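Local coordinates for ABC transporter substrate binding protein (Ribose) (Agrobacterium vitis S4, PDB 4WT7) that binds d-allitol in the cleft between two lobes and probably serves as the carbohydrate-binding component of an ABC transporter, at residues D43-L48 and Q273-L278; A225-Q230 and G249-P254; N128-D133 and R280-N285; G36-G41 and I92-G97. One frame throughout, in Å; residues are numbered along the deposited sequence.

Overall arrangement
The four contacts run from one lobe of a periplasmic binding protein across the ligand cleft to the other. Contacts 3 and 4 reach the same parallel six-stranded sheet, their centres about 12 Å apart, and meet where Ala282 and Ile283 touch Val93. Contact 1, its centre about 12 Å from theirs, shares helix 275-290 with contact 3 and uses helix 45-60, which follows strand 34-39 of contact 4. Contact 2 sits where strand 246-249 of the mixed sheet ends, its centre about 11 Å from that of contact 1. Along the chain, contact 4 closes before contact 3 opens, and contact 2 is nested inside both 1 and 3. Contacts 1, 2 and 4 bring both lobes to the D-allitol in the cleft.

Contact 1 of 4, residues D43-L48 and Q273-L278; sequences DHFFDL and QQPAEL. With X9X (D-allitol), chain C.
Phe45 and Phe46, in the first turn of helix 45-60, meet Pro275 at the start of helix 275-290; the CA atoms of Phe46 and Pro275 are 5.6 Å apart. Just before them, His44 at the N-cap position donates its NE2-H to OAF of D-allitol in a nearly straight bond of 2.8 Å, while its ND1 is held by OD1 of Asp43, met from above the carboxylate plane. Phe45 follows, its CE2 3.9 Å from CG of Pro275. Phe46 carries most of the contact. With its CG trans to the backbone N (chi1 180°), the ring lies between Pro275 and the ligand: CB of Pro275 lies 4.0 Å from the ring centroid and 24° off its normal, a CH-pi contact, and the sugar alcohol covers the opposite face, OAB being 3.2 Å from Phe46 CZ. Gln273 NE2 donates to that same OAB, 2.9 Å away and nearly straight, its amide only 22° from the plane of the Phe46 ring; Ser132 binds Gln273 OE1. Asp47 OD1 accepts a bond from ligand OAE, and its OD2 pairs with Arg72. Beyond the pocket, Pro275 and Ala276 lean on Gln49 of helix 45-60, and Leu278 reaches Val301 in a loop.

Contact 2 of 4, residues A225-Q230 and G249-P254; sequences AWDIPQ and GVDGSP. With X9X (D-allitol), chain C.
Trp226 and Asp251 meet beside the ligand, the indole and carboxylate planes 46° apart and Asp251 OD2 near the plane of the ring at its edge. Asp251 takes two bonds from neighbouring hydroxyls of D-allitol, OD1 from OAD at 2.7 Å and OD2 from OAF at 2.6 Å, a bidentate grip that fixes the rotation of the carboxylate. One face of the indole lies against the carbon chain of the sugar alcohol, near CAI; CD of Pro229 sits over the centre of the opposite face, 3.4 Å above the plane, so the ring is sandwiched. Outside this first shell, Asp227 ties the two segments together. Its chi1 of 73° sets CG between the backbone N and carbonyl carbon, and both oxygens use their syn lone pairs: OD1 receives Ser253 OG at 2.6 Å, and OD2 receives Ser253 N at 2.8 Å. Further out, Asp193 holds the indole NE1, and Gln273 NE2 also donates to Asp251 OD1. Gln230 OE1 comes within 3.2 Å of Gly249 CA while its NE2 bonds to Ala269 O. Loops after parallel strands 221-224 and 246-249 thus supply an aromatic face and an acidic group, an architecture characteristic of sugar sites in periplasmic binding proteins.

Contact 3 of 4, residues N128-D133 and R280-N285; sequences NNSTSD and RQAIQN
Two carboxamides, those of Asn128 and Asn285, meet across the contact with their planes 71° apart, so they neither stack nor share a plane. Asn285 ND2 donates to Asn128 OD1 at 3.0 Å in a nearly straight bond. The acceptor lies close to the amide plane of Asn285, whereas the donor stands above the carbonyl plane of Asn128, 45° out of it. The second flat group, the amide of Gln281, directs NE2 to Ser130 OG at 3.0 Å, with the hydroxyl oxygen almost in the amide plane. An extended chain beyond CG, with CG trans to the backbone N, carries this amide from the helix to the strand. Ser130 OG also rests over the helix backbone, 3.7 Å from CA of Ala282, at the closest backbone approach, where the CA atoms of Ser130 and Ala282 are 5.9 Å apart. The nitrogen of Asn128 has its own partners, Ser299 OG and Pro296 O, and this buried amide is therefore engaged at both ends. On neighbouring strand 116-119, Ile119 touches Ser130 and Ala282, and Leu117 touches Asn128 and Asn285. The axes of strand 129-131 and helix 280-285 approach to 8.5 Å at 156°, nearly antiparallel, as expected for a helix packed on the face of a parallel sheet in an alpha/beta lobe.

Contact 4 of 4, residues G36-G41 and I92-G97; sequences GISTAG and IVQLLG. With X9X (D-allitol), chain C.
Gln94 and Ser38 are bridge partners on adjacent parallel strands, their side chains on the same face, and the glutamine side chain can be followed outward. Its CB leaves the sheet on that face; CG stands trans to the backbone N, and a bend at chi2 (61°) folds the amide back over the neighbouring strand, bringing CD 3.4 Å from Ser38 O. At the tip, OE1 accepts the Ser38 hydroxyl OG at 2.7 Å, in the carbonyl plane and on a lone pair. NE2 turns the other way along its own strand and donates to Leu96 O at 2.9 Å, in a nearly straight bond (170°), so both ends of the amide are fixed. Gln80 from helix 74-87 also bonds to Ser38 OG. Beneath these groups the backbones pair as parallel strands, 13° apart: Val93 N bonds to Gly36 O, Ser38 N to Val93 O, Leu95 N to Ser38 O and Ala40 N to Leu95 O. Strands 34-39 and 91-95 are adjacent inner strands in the six-stranded parallel sheet of an alpha/beta lobe, linked by way of edge strand 64-69. On the other face, Thr39 and Leu95 lie side by side, OG1 3.2 Å from Leu95 CD2, while Thr39 OG1 donates to Gly41 O at 2.7 Å. Past the strand ends, Leu96 extends CD1 to 3.4 Å from OAE of D-allitol, and Ala40 CB packs 3.8 Å from Gly97 N.

Contact 1 of 4, residues D43-L48 and Q273-L278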
loop_
_atom_site.group_PDB
_atom_site.type_symbol
_atom_site.label_atom_id
_atom_site.label_comp_id
_atom_site.label_asym_id
_atom_site.label_seq_id
_atom_site.Cartn_x
_atom_site.Cartn_y
_atom_site.Cartn_z
ATOM N N ASP A 43 11.445 -1.876 -1.872
ATOM C CA ASP A 43 12.235 -0.653 -1.802
ATOM C C ASP A 43 11.722 0.349 -0.774
ATOM O O ASP A 43 12.249 1.459 -0.683
ATOM C CB ASP A 43 12.269 0.032 -3.173
ATOM C CG ASP A 43 11.084 0.946 -3.381
ATOM O OD1 ASP A 43 9.955 0.495 -3.127
ATOM O OD2 ASP A 43 11.286 2.141 -3.755
ATOM N N HIS A 44 10.677 -0.005 -0.029
ATOM C CA HIS A 44 10.264 0.808 1.111
ATOM C C HIS A 44 9.525 -0.012 2.144
ATOM O O HIS A 44 9.313 -1.202 1.960
ATOM C CB HIS A 44 9.382 1.966 0.662
ATOM C CG HIS A 44 8.093 1.540 0.044
ATOM N ND1 HIS A 44 8.004 1.142 -1.277
ATOM C CD2 HIS A 44 6.834 1.481 0.530
ATOM C CE1 HIS A 44 6.748 0.836 -1.560
ATOM N NE2 HIS A 44 6.018 1.047 -0.482
ATOM N N PHE A 45 9.095 0.664 3.201
ATOM C CA PHE A 45 8.684 0.027 4.459
ATOM C C PHE A 45 7.641 -1.060 4.296
ATOM O O PHE A 45 7.847 -2.188 4.737
ATOM C CB PHE A 45 8.145 1.095 5.407
ATOM C CG PHE A 45 7.552 0.553 6.655
ATOM C CD1 PHE A 45 8.369 0.070 7.679
ATOM C CD2 PHE A 45 6.180 0.547 6.830
ATOM C CE1 PHE A 45 7.797 -0.407 8.859
ATOM C CE2 PHE A 45 5.613 0.075 8.000
ATOM C CZ PHE A 45 6.415 -0.413 9.007
ATOM N N PHE A 46 6.520 -0.733 3.673
ATOM C CA PHE A 46 5.423 -1.679 3.613
ATOM C C PHE A 46 5.888 -2.966 2.910
ATOM O O PHE A 46 5.696 -4.099 3.422
ATOM C CB PHE A 46 4.228 -1.063 2.897
ATOM C CG PHE A 46 3.056 -1.984 2.784
ATOM C CD1 PHE A 46 2.971 -2.886 1.746
ATOM C CD2 PHE A 46 2.035 -1.937 3.712
ATOM C CE1 PHE A 46 1.893 -3.730 1.636
ATOM C CE2 PHE A 46 0.948 -2.782 3.613
ATOM C CZ PHE A 46 0.880 -3.686 2.577
ATOM N N ASP A 47 6.533 -2.797 1.761
ATOM C CA ASP A 47 6.866 -3.928 0.919
ATOM C C ASP A 47 7.905 -4.834 1.557
ATOM O O ASP A 47 7.764 -6.048 1.527
ATOM C CB ASP A 47 7.384 -3.459 -0.444
ATOM C CG ASP A 47 6.401 -2.595 -1.189
ATOM O OD1 ASP A 47 5.336 -2.215 -0.645
ATOM O OD2 ASP A 47 6.712 -2.274 -2.355
ATOM N N LEU A 48 8.969 -4.233 2.091
ATOM C CA LEU A 48 10.016 -4.974 2.776
ATOM C C LEU A 48 9.446 -5.772 3.957
ATOM O O LEU A 48 9.719 -6.946 4.105
ATOM C CB LEU A 48 11.114 -4.012 3.285
ATOM C CG LEU A 48 12.303 -4.723 3.920
ATOM C CD1 LEU A 48 12.850 -5.774 3.004
ATOM C CD2 LEU A 48 13.408 -3.734 4.314
ATOM N N GLN A 273 -0.910 0.846 8.306
ATOM C CA GLN A 273 -1.155 -0.558 8.023
ATOM C C GLN A 273 -0.244 -1.438 8.839
ATOM O O GLN A 273 0.636 -0.945 9.569
ATOM C CB GLN A 273 -0.883 -0.821 6.554
ATOM C CG GLN A 273 -1.840 -0.120 5.650
ATOM C CD GLN A 273 -1.880 -0.747 4.246
ATOM O OE1 GLN A 273 -2.607 -1.704 4.012
ATOM N NE2 GLN A 273 -1.070 -0.226 3.337
ATOM N N GLN A 274 -0.446 -2.747 8.690
ATOM C CA GLN A 274 0.291 -3.767 9.438
ATOM C C GLN A 274 0.876 -4.793 8.455
ATOM O O GLN A 274 0.367 -5.918 8.324
ATOM C CB GLN A 274 -0.641 -4.448 10.418
ATOM C CG GLN A 274 -1.303 -3.479 11.381
ATOM C CD GLN A 274 -1.963 -4.185 12.581
ATOM O OE1 GLN A 274 -1.270 -4.616 13.511
ATOM N NE2 GLN A 274 -3.301 -4.260 12.586
ATOM N N PRO A 275 1.925 -4.392 7.740
ATOM C CA PRO A 275 2.489 -5.248 6.693
ATOM C C PRO A 275 3.098 -6.546 7.236
ATOM O O PRO A 275 2.941 -7.609 6.632
ATOM C CB PRO A 275 3.530 -4.344 6.027
ATOM C CG PRO A 275 3.775 -3.199 7.048
ATOM C CD PRO A 275 2.438 -3.009 7.658
ATOM N N ALA A 276 3.777 -6.503 8.363
ATOM C CA ALA A 276 4.284 -7.769 8.875
ATOM C C ALA A 276 3.097 -8.719 9.181
ATOM O O ALA A 276 3.132 -9.903 8.820
ATOM C CB ALA A 276 5.185 -7.555 10.063
ATOM N N GLU A 277 2.034 -8.191 9.784
ATOM C CA GLU A 277 0.845 -9.015 10.026
ATOM C C GLU A 277 0.233 -9.539 8.729
ATOM O O GLU A 277 -0.144 -10.692 8.646
ATOM C CB GLU A 277 -0.230 -8.282 10.826
ATOM C CG GLU A 277 0.110 -8.084 12.283
ATOM C CD GLU A 277 0.279 -9.400 13.033
ATOM O OE1 GLU A 277 -0.387 -10.393 12.653
ATOM O OE2 GLU A 277 1.113 -9.432 13.979
ATOM N N LEU A 278 0.122 -8.691 7.715
ATOM C CA LEU A 278 -0.413 -9.140 6.438
ATOM C C LEU A 278 0.390 -10.300 5.866
ATOM O O LEU A 278 -0.180 -11.271 5.383
ATOM C CB LEU A 278 -0.444 -7.991 5.427
ATOM C CG LEU A 278 -1.655 -7.099 5.647
ATOM C CD1 LEU A 278 -1.369 -5.684 5.128
ATOM C CD2 LEU A 278 -2.890 -7.711 4.999
HETATM O OAA X9X C . 1.797 0.069 -4.819
HETATM C CAG X9X C . 2.373 1.052 -4.036
HETATM C CAI X9X C . 2.088 1.053 -2.570
HETATM O OAC X9X C . 0.767 1.449 -2.290
HETATM C CAK X9X C . 2.487 -0.249 -1.937
HETATM O OAE X9X C . 3.794 -0.454 -2.310
HETATM C CAL X9X C . 2.486 -0.160 -0.409
HETATM O OAF X9X C . 3.296 0.871 0.037
HETATM C CAJ X9X C . 1.136 -0.136 0.278
HETATM O OAD X9X C . 0.541 1.116 0.307
HETATM C CAH X9X C . 0.139 -1.174 -0.194
HETATM O OAB X9X C . -0.791 -1.604 0.777
#

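Contact 2 of 4, residues A225-Q230 and G249-P254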
loop_
_atom_site.group_PDB
_atom_site.type_symbol
_atom_site.label_atom_id
_atom_site.label_comp_id
_atom_site.label_asym_id
_atom_site.label_seq_id
_atom_site.Cartn_x
_atom_site.Cartn_y
_atom_site.Cartn_z
ATOM N N ALA A 225 -1.851 7.781 -2.048
ATOM C CA ALA A 225 -2.480 6.505 -1.698
ATOM C C ALA A 225 -1.605 5.695 -0.736
ATOM O O ALA A 225 -2.064 4.717 -0.123
ATOM C CB ALA A 225 -2.781 5.700 -2.974
ATOM N N TRP A 226 -0.342 6.112 -0.622
ATOM C CA TRP A 226 0.618 5.533 0.292
ATOM C C TRP A 226 1.557 6.665 0.706
ATOM O O TRP A 226 1.538 7.718 0.101
ATOM C CB TRP A 226 1.372 4.362 -0.335
ATOM C CG TRP A 226 2.095 4.712 -1.588
ATOM C CD1 TRP A 226 1.552 5.216 -2.743
ATOM C CD2 TRP A 226 3.482 4.555 -1.834
ATOM N NE1 TRP A 226 2.532 5.414 -3.688
ATOM C CE2 TRP A 226 3.728 5.005 -3.162
ATOM C CE3 TRP A 226 4.543 4.075 -1.090
ATOM C CZ2 TRP A 226 5.011 5.007 -3.725
ATOM C CZ3 TRP A 226 5.803 4.066 -1.648
ATOM C CH2 TRP A 226 6.030 4.532 -2.945
ATOM N N ASP A 227 2.411 6.441 1.686
ATOM C CA ASP A 227 2.959 7.578 2.430
ATOM C C ASP A 227 4.382 8.042 2.069
ATOM O O ASP A 227 4.832 9.061 2.564
ATOM C CB ASP A 227 2.739 7.388 3.936
ATOM C CG ASP A 227 3.645 6.325 4.570
ATOM O OD1 ASP A 227 4.431 5.668 3.847
ATOM O OD2 ASP A 227 3.541 6.175 5.819
ATOM N N ILE A 228 5.062 7.332 1.168
ATOM C CA ILE A 228 6.377 7.767 0.735
ATOM C C ILE A 228 6.320 9.008 -0.167
ATOM O O ILE A 228 7.139 9.930 0.015
ATOM C CB ILE A 228 7.164 6.582 0.121
ATOM C CG1 ILE A 228 7.243 5.440 1.154
ATOM C CG2 ILE A 228 8.550 6.991 -0.288
ATOM C CD1 ILE A 228 7.708 5.882 2.573
ATOM N N PRO A 229 5.351 9.078 -1.104
ATOM C CA PRO A 229 5.177 10.368 -1.807
ATOM C C PRO A 229 4.756 11.462 -0.811
ATOM O O PRO A 229 5.189 12.639 -0.905
ATOM C CB PRO A 229 4.051 10.095 -2.792
ATOM C CG PRO A 229 4.070 8.588 -2.977
ATOM C CD PRO A 229 4.547 7.995 -1.695
ATOM N N GLN A 230 3.932 11.070 0.162
ATOM C CA GLN A 230 3.552 11.991 1.224
ATOM C C GLN A 230 4.800 12.604 1.852
ATOM O O GLN A 230 4.851 13.803 2.076
ATOM C CB GLN A 230 2.676 11.315 2.281
ATOM C CG GLN A 230 2.139 12.248 3.367
ATOM C CD GLN A 230 1.410 11.480 4.483
ATOM O OE1 GLN A 230 1.409 10.240 4.520
ATOM N NE2 GLN A 230 0.798 12.221 5.398
ATOM N N GLY A 249 -1.802 10.436 3.782
ATOM C CA GLY A 249 -1.358 9.188 3.190
ATOM C C GLY A 249 -1.650 7.915 3.982
ATOM O O GLY A 249 -2.376 7.911 4.990
ATOM N N VAL A 250 -1.055 6.825 3.506
ATOM C CA VAL A 250 -1.308 5.515 4.054
ATOM C C VAL A 250 -0.021 4.705 4.145
ATOM O O VAL A 250 0.893 4.898 3.334
ATOM C CB VAL A 250 -2.306 4.765 3.117
ATOM C CG1 VAL A 250 -2.625 3.396 3.645
ATOM C CG2 VAL A 250 -3.550 5.585 2.909
ATOM N N ASP A 251 0.007 3.810 5.140
ATOM C CA ASP A 251 1.030 2.780 5.399
ATOM C C ASP A 251 1.548 2.865 6.855
ATOM O O ASP A 251 1.835 1.839 7.480
ATOM C CB ASP A 251 2.224 2.841 4.439
ATOM C CG ASP A 251 1.914 2.275 3.073
ATOM O OD1 ASP A 251 0.747 1.919 2.845
ATOM O OD2 ASP A 251 2.849 2.242 2.221
ATOM N N GLY A 252 1.658 4.093 7.380
ATOM C CA GLY A 252 2.333 4.311 8.649
ATOM C C GLY A 252 3.792 3.872 8.647
ATOM O O GLY A 252 4.248 3.173 9.554
ATOM N N SER A 253 4.538 4.253 7.622
ATOM C CA SER A 253 5.984 4.079 7.680
ATOM C C SER A 253 6.469 4.930 8.860
ATOM O O SER A 253 5.934 5.989 9.104
ATOM C CB SER A 253 6.654 4.515 6.363
ATOM O OG SER A 253 5.945 4.011 5.249
ATOM N N PRO A 254 7.467 4.446 9.602
ATOM C CA PRO A 254 7.913 5.161 10.812
ATOM C C PRO A 254 8.363 6.584 10.527
ATOM O O PRO A 254 8.042 7.502 11.283
ATOM C CB PRO A 254 9.112 4.344 11.296
ATOM C CG PRO A 254 8.903 2.981 10.737
ATOM C CD PRO A 254 8.138 3.142 9.443
HETATM O OAA X9X C . 1.797 0.069 -4.819
HETATM C CAG X9X C . 2.373 1.052 -4.036
HETATM C CAI X9X C . 2.088 1.053 -2.570
HETATM O OAC X9X C . 0.767 1.449 -2.290
HETATM C CAK X9X C . 2.487 -0.249 -1.937
HETATM O OAE X9X C . 3.794 -0.454 -2.310
HETATM C CAL X9X C . 2.486 -0.160 -0.409
HETATM O OAF X9X C . 3.296 0.871 0.037
HETATM C CAJ X9X C . 1.136 -0.136 0.278
HETATM O OAD X9X C . 0.541 1.116 0.307
HETATM C CAH X9X C . 0.139 -1.174 -0.194
HETATM O OAB X9X C . -0.791 -1.604 0.777
#

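Contact 3 of 4, residues N128-D133 and R280-N285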
loop_
_atom_site.group_PDB
_atom_site.type_symbol
_atom_site.label_atom_id
_atom_site.label_comp_id
_atom_site.label_asym_id
_atom_site.label_seq_id
_atom_site.Cartn_x
_atom_site.Cartn_y
_atom_site.Cartn_z
ATOM N N ASN A 128 -7.113 -16.169 -2.110
ATOM C CA ASN A 128 -7.266 -15.360 -0.935
ATOM C C ASN A 128 -6.322 -14.161 -0.981
ATOM O O ASN A 128 -5.128 -14.309 -1.235
ATOM C CB ASN A 128 -6.999 -16.243 0.294
ATOM C CG ASN A 128 -6.866 -15.450 1.572
ATOM O OD1 ASN A 128 -5.753 -15.200 2.053
ATOM N ND2 ASN A 128 -7.982 -15.030 2.113
ATOM N N ASN A 129 -6.900 -12.988 -0.784
ATOM C CA ASN A 129 -6.167 -11.711 -0.852
ATOM C C ASN A 129 -6.134 -11.170 0.568
ATOM O O ASN A 129 -7.198 -10.870 1.154
ATOM C CB ASN A 129 -6.887 -10.730 -1.812
ATOM C CG ASN A 129 -6.209 -9.364 -1.896
ATOM O OD1 ASN A 129 -5.007 -9.215 -1.576
ATOM N ND2 ASN A 129 -6.985 -8.343 -2.282
ATOM N N SER A 130 -4.930 -11.161 1.151
ATOM C CA SER A 130 -4.674 -10.496 2.427
ATOM C C SER A 130 -4.416 -9.013 2.174
ATOM O O SER A 130 -3.526 -8.649 1.421
ATOM C CB SER A 130 -3.471 -11.116 3.157
ATOM O OG SER A 130 -3.698 -12.465 3.498
ATOM N N THR A 131 -5.207 -8.162 2.814
ATOM C CA THR A 131 -5.229 -6.768 2.465
ATOM C C THR A 131 -5.922 -6.047 3.603
ATOM O O THR A 131 -6.710 -6.666 4.319
ATOM C CB THR A 131 -5.983 -6.563 1.114
ATOM O OG1 THR A 131 -5.822 -5.227 0.649
ATOM C CG2 THR A 131 -7.494 -6.836 1.253
ATOM N N SER A 132 -5.604 -4.773 3.820
ATOM C CA SER A 132 -6.430 -3.961 4.701
ATOM C C SER A 132 -7.802 -3.839 4.046
ATOM O O SER A 132 -7.928 -4.104 2.862
ATOM C CB SER A 132 -5.820 -2.551 4.876
ATOM O OG SER A 132 -4.559 -2.606 5.532
ATOM N N ASP A 133 -8.815 -3.426 4.802
ATOM C CA ASP A 133 -10.092 -3.046 4.238
ATOM C C ASP A 133 -9.906 -1.631 3.700
ATOM O O ASP A 133 -10.078 -0.649 4.432
ATOM C CB ASP A 133 -11.171 -3.063 5.306
ATOM C CG ASP A 133 -12.466 -2.420 4.868
ATOM O OD1 ASP A 133 -12.531 -1.754 3.811
ATOM O OD2 ASP A 133 -13.471 -2.608 5.603
ATOM N N ARG A 280 2.346 -12.481 7.489
ATOM C CA ARG A 280 2.096 -13.684 8.295
ATOM C C ARG A 280 0.735 -14.275 8.030
ATOM O O ARG A 280 0.587 -15.483 7.913
ATOM C CB ARG A 280 2.269 -13.398 9.797
ATOM C CG ARG A 280 3.710 -13.442 10.221
ATOM C CD ARG A 280 3.857 -13.380 11.748
ATOM N NE ARG A 280 3.394 -12.107 12.287
ATOM C CZ ARG A 280 4.089 -10.964 12.263
ATOM N NH1 ARG A 280 5.297 -10.908 11.709
ATOM N NH2 ARG A 280 3.561 -9.862 12.796
ATOM N N GLN A 281 -0.267 -13.428 7.898
ATOM C CA GLN A 281 -1.582 -13.931 7.576
ATOM C C GLN A 281 -1.588 -14.716 6.279
ATOM O O GLN A 281 -2.165 -15.820 6.200
ATOM C CB GLN A 281 -2.576 -12.800 7.458
ATOM C CG GLN A 281 -3.977 -13.314 7.646
ATOM C CD GLN A 281 -5.002 -12.270 7.340
ATOM O OE1 GLN A 281 -5.794 -11.897 8.210
ATOM N NE2 GLN A 281 -5.019 -11.794 6.087
ATOM N N ALA A 282 -0.949 -14.152 5.255
ATOM C CA ALA A 282 -0.931 -14.825 3.954
ATOM C C ALA A 282 -0.404 -16.260 4.132
ATOM O O ALA A 282 -1.026 -17.207 3.674
ATOM C CB ALA A 282 -0.083 -14.060 2.941
ATOM N N ILE A 283 0.732 -16.403 4.820
ATOM C CA ILE A 283 1.337 -17.716 5.017
ATOM C C ILE A 283 0.502 -18.624 5.941
ATOM O O ILE A 283 0.385 -19.841 5.707
ATOM C CB ILE A 283 2.771 -17.612 5.535
ATOM C CG1 ILE A 283 3.599 -16.708 4.625
ATOM C CG2 ILE A 283 3.404 -18.963 5.535
ATOM C CD1 ILE A 283 3.440 -17.029 3.125
ATOM N N GLN A 284 -0.076 -18.048 6.984
ATOM C CA GLN A 284 -1.032 -18.776 7.797
ATOM C C GLN A 284 -2.103 -19.340 6.867
ATOM O O GLN A 284 -2.470 -20.512 6.977
ATOM C CB GLN A 284 -1.682 -17.889 8.880
ATOM C CG GLN A 284 -0.804 -17.636 10.136
ATOM C CD GLN A 284 -0.697 -18.862 11.071
ATOM O OE1 GLN A 284 -1.704 -19.358 11.591
ATOM N NE2 GLN A 284 0.527 -19.344 11.285
ATOM N N ASN A 285 -2.596 -18.502 5.942
ATOM C CA ASN A 285 -3.683 -18.928 5.079
ATOM C C ASN A 285 -3.234 -19.981 4.060
ATOM O O ASN A 285 -4.012 -20.860 3.687
ATOM C CB ASN A 285 -4.393 -17.728 4.427
ATOM C CG ASN A 285 -5.294 -16.999 5.407
ATOM O OD1 ASN A 285 -5.454 -17.425 6.553
ATOM N ND2 ASN A 285 -5.878 -15.894 4.978
#

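Contact 4 of 4, residues G36-G41 and I92-G97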
loop_
_atom_site.group_PDB
_atom_site.type_symbol
_atom_site.label_atom_id
_atom_site.label_comp_id
_atom_site.label_asym_id
_atom_site.label_seq_id
_atom_site.Cartn_x
_atom_site.Cartn_y
_atom_site.Cartn_z
ATOM N N GLY A 36 6.430 -20.564 -2.999
ATOM C CA GLY A 36 6.945 -19.493 -3.833
ATOM C C GLY A 36 6.511 -18.165 -3.229
ATOM O O GLY A 36 5.329 -17.972 -2.966
ATOM N N ILE A 37 7.451 -17.247 -3.006
ATOM C CA ILE A 37 7.077 -15.930 -2.487
ATOM C C ILE A 37 7.589 -14.857 -3.409
ATOM O O ILE A 37 8.787 -14.645 -3.481
ATOM C CB ILE A 37 7.686 -15.696 -1.086
ATOM C CG1 ILE A 37 7.144 -16.717 -0.090
ATOM C CG2 ILE A 37 7.386 -14.268 -0.560
ATOM C CD1 ILE A 37 7.926 -16.732 1.158
ATOM N N SER A 38 6.686 -14.184 -4.108
ATOM C CA SER A 38 7.036 -13.207 -5.152
ATOM C C SER A 38 6.516 -11.821 -4.805
ATOM O O SER A 38 5.326 -11.655 -4.569
ATOM C CB SER A 38 6.432 -13.627 -6.505
ATOM O OG SER A 38 6.610 -12.638 -7.524
ATOM N N THR A 39 7.412 -10.821 -4.776
ATOM C CA THR A 39 7.009 -9.441 -4.495
ATOM C C THR A 39 7.371 -8.540 -5.675
ATOM O O THR A 39 8.382 -8.768 -6.327
ATOM C CB THR A 39 7.665 -8.908 -3.205
ATOM O OG1 THR A 39 7.168 -7.604 -2.917
ATOM C CG2 THR A 39 9.155 -8.831 -3.300
ATOM N N ALA A 40 6.541 -7.530 -5.958
ATOM C CA ALA A 40 6.884 -6.552 -6.984
ATOM C C ALA A 40 8.198 -5.816 -6.606
ATOM O O ALA A 40 8.996 -5.489 -7.475
ATOM C CB ALA A 40 5.766 -5.559 -7.175
ATOM N N GLY A 41 8.410 -5.544 -5.317
ATOM C CA GLY A 41 9.663 -4.926 -4.865
ATOM C C GLY A 41 9.827 -5.008 -3.362
ATOM O O GLY A 41 8.973 -5.575 -2.681
ATOM N N ILE A 92 1.949 -20.377 -4.499
ATOM C CA ILE A 92 2.662 -19.137 -4.763
ATOM C C ILE A 92 1.922 -17.979 -4.093
ATOM O O ILE A 92 0.689 -17.911 -4.169
ATOM C CB ILE A 92 2.741 -18.884 -6.272
ATOM C CG1 ILE A 92 3.618 -19.945 -6.927
ATOM C CG2 ILE A 92 3.254 -17.490 -6.567
ATOM C CD1 ILE A 92 3.624 -19.913 -8.461
ATOM N N VAL A 93 2.648 -17.071 -3.430
ATOM C CA VAL A 93 2.010 -15.874 -2.875
ATOM C C VAL A 93 2.603 -14.672 -3.579
ATOM O O VAL A 93 3.828 -14.507 -3.621
ATOM C CB VAL A 93 2.235 -15.669 -1.325
ATOM C CG1 VAL A 93 1.273 -14.609 -0.802
ATOM C CG2 VAL A 93 2.044 -16.942 -0.566
ATOM N N GLN A 94 1.743 -13.835 -4.129
ATOM C CA GLN A 94 2.193 -12.647 -4.847
ATOM C C GLN A 94 1.852 -11.397 -4.073
ATOM O O GLN A 94 0.701 -11.155 -3.703
ATOM C CB GLN A 94 1.570 -12.592 -6.249
ATOM C CG GLN A 94 1.793 -11.287 -6.990
ATOM C CD GLN A 94 3.262 -11.030 -7.212
ATOM O OE1 GLN A 94 4.040 -11.964 -7.463
ATOM N NE2 GLN A 94 3.658 -9.770 -7.142
ATOM N N LEU A 95 2.874 -10.598 -3.846
ATOM C CA LEU A 95 2.746 -9.372 -3.072
ATOM C C LEU A 95 2.822 -8.136 -3.995
ATOM O O LEU A 95 3.860 -7.846 -4.595
ATOM C CB LEU A 95 3.847 -9.314 -1.995
ATOM C CG LEU A 95 4.047 -7.982 -1.274
ATOM C CD1 LEU A 95 2.813 -7.598 -0.486
ATOM C CD2 LEU A 95 5.250 -8.055 -0.363
ATOM N N LEU A 96 1.712 -7.408 -4.061
ATOM C CA LEU A 96 1.622 -6.162 -4.803
ATOM C C LEU A 96 1.860 -6.385 -6.289
ATOM O O LEU A 96 1.898 -7.527 -6.787
ATOM C CB LEU A 96 2.557 -5.089 -4.194
ATOM C CG LEU A 96 2.014 -4.516 -2.876
ATOM C CD1 LEU A 96 3.052 -3.722 -2.020
ATOM C CD2 LEU A 96 0.789 -3.680 -3.168
ATOM N N GLY A 97 1.981 -5.286 -7.004
ATOM C CA GLY A 97 2.104 -5.339 -8.434
ATOM C C GLY A 97 0.840 -4.808 -9.070
ATOM O O GLY A 97 -0.248 -4.782 -8.442
HETATM O OAA X9X C . 1.797 0.069 -4.819
HETATM C CAG X9X C . 2.373 1.052 -4.036
HETATM C CAI X9X C . 2.088 1.053 -2.570
HETATM O OAC X9X C . 0.767 1.449 -2.290
HETATM C CAK X9X C . 2.487 -0.249 -1.937
HETATM O OAE X9X C . 3.794 -0.454 -2.310
HETATM C CAL X9X C . 2.486 -0.160 -0.409
HETATM O OAF X9X C . 3.296 0.871 0.037
HETATM C CAJ X9X C . 1.136 -0.136 0.278
HETATM O OAD X9X C . 0.541 1.116 0.307
HETATM C CAH X9X C . 0.139 -1.174 -0.194
HETATM O OAB X9X C . -0.791 -1.604 0.777
#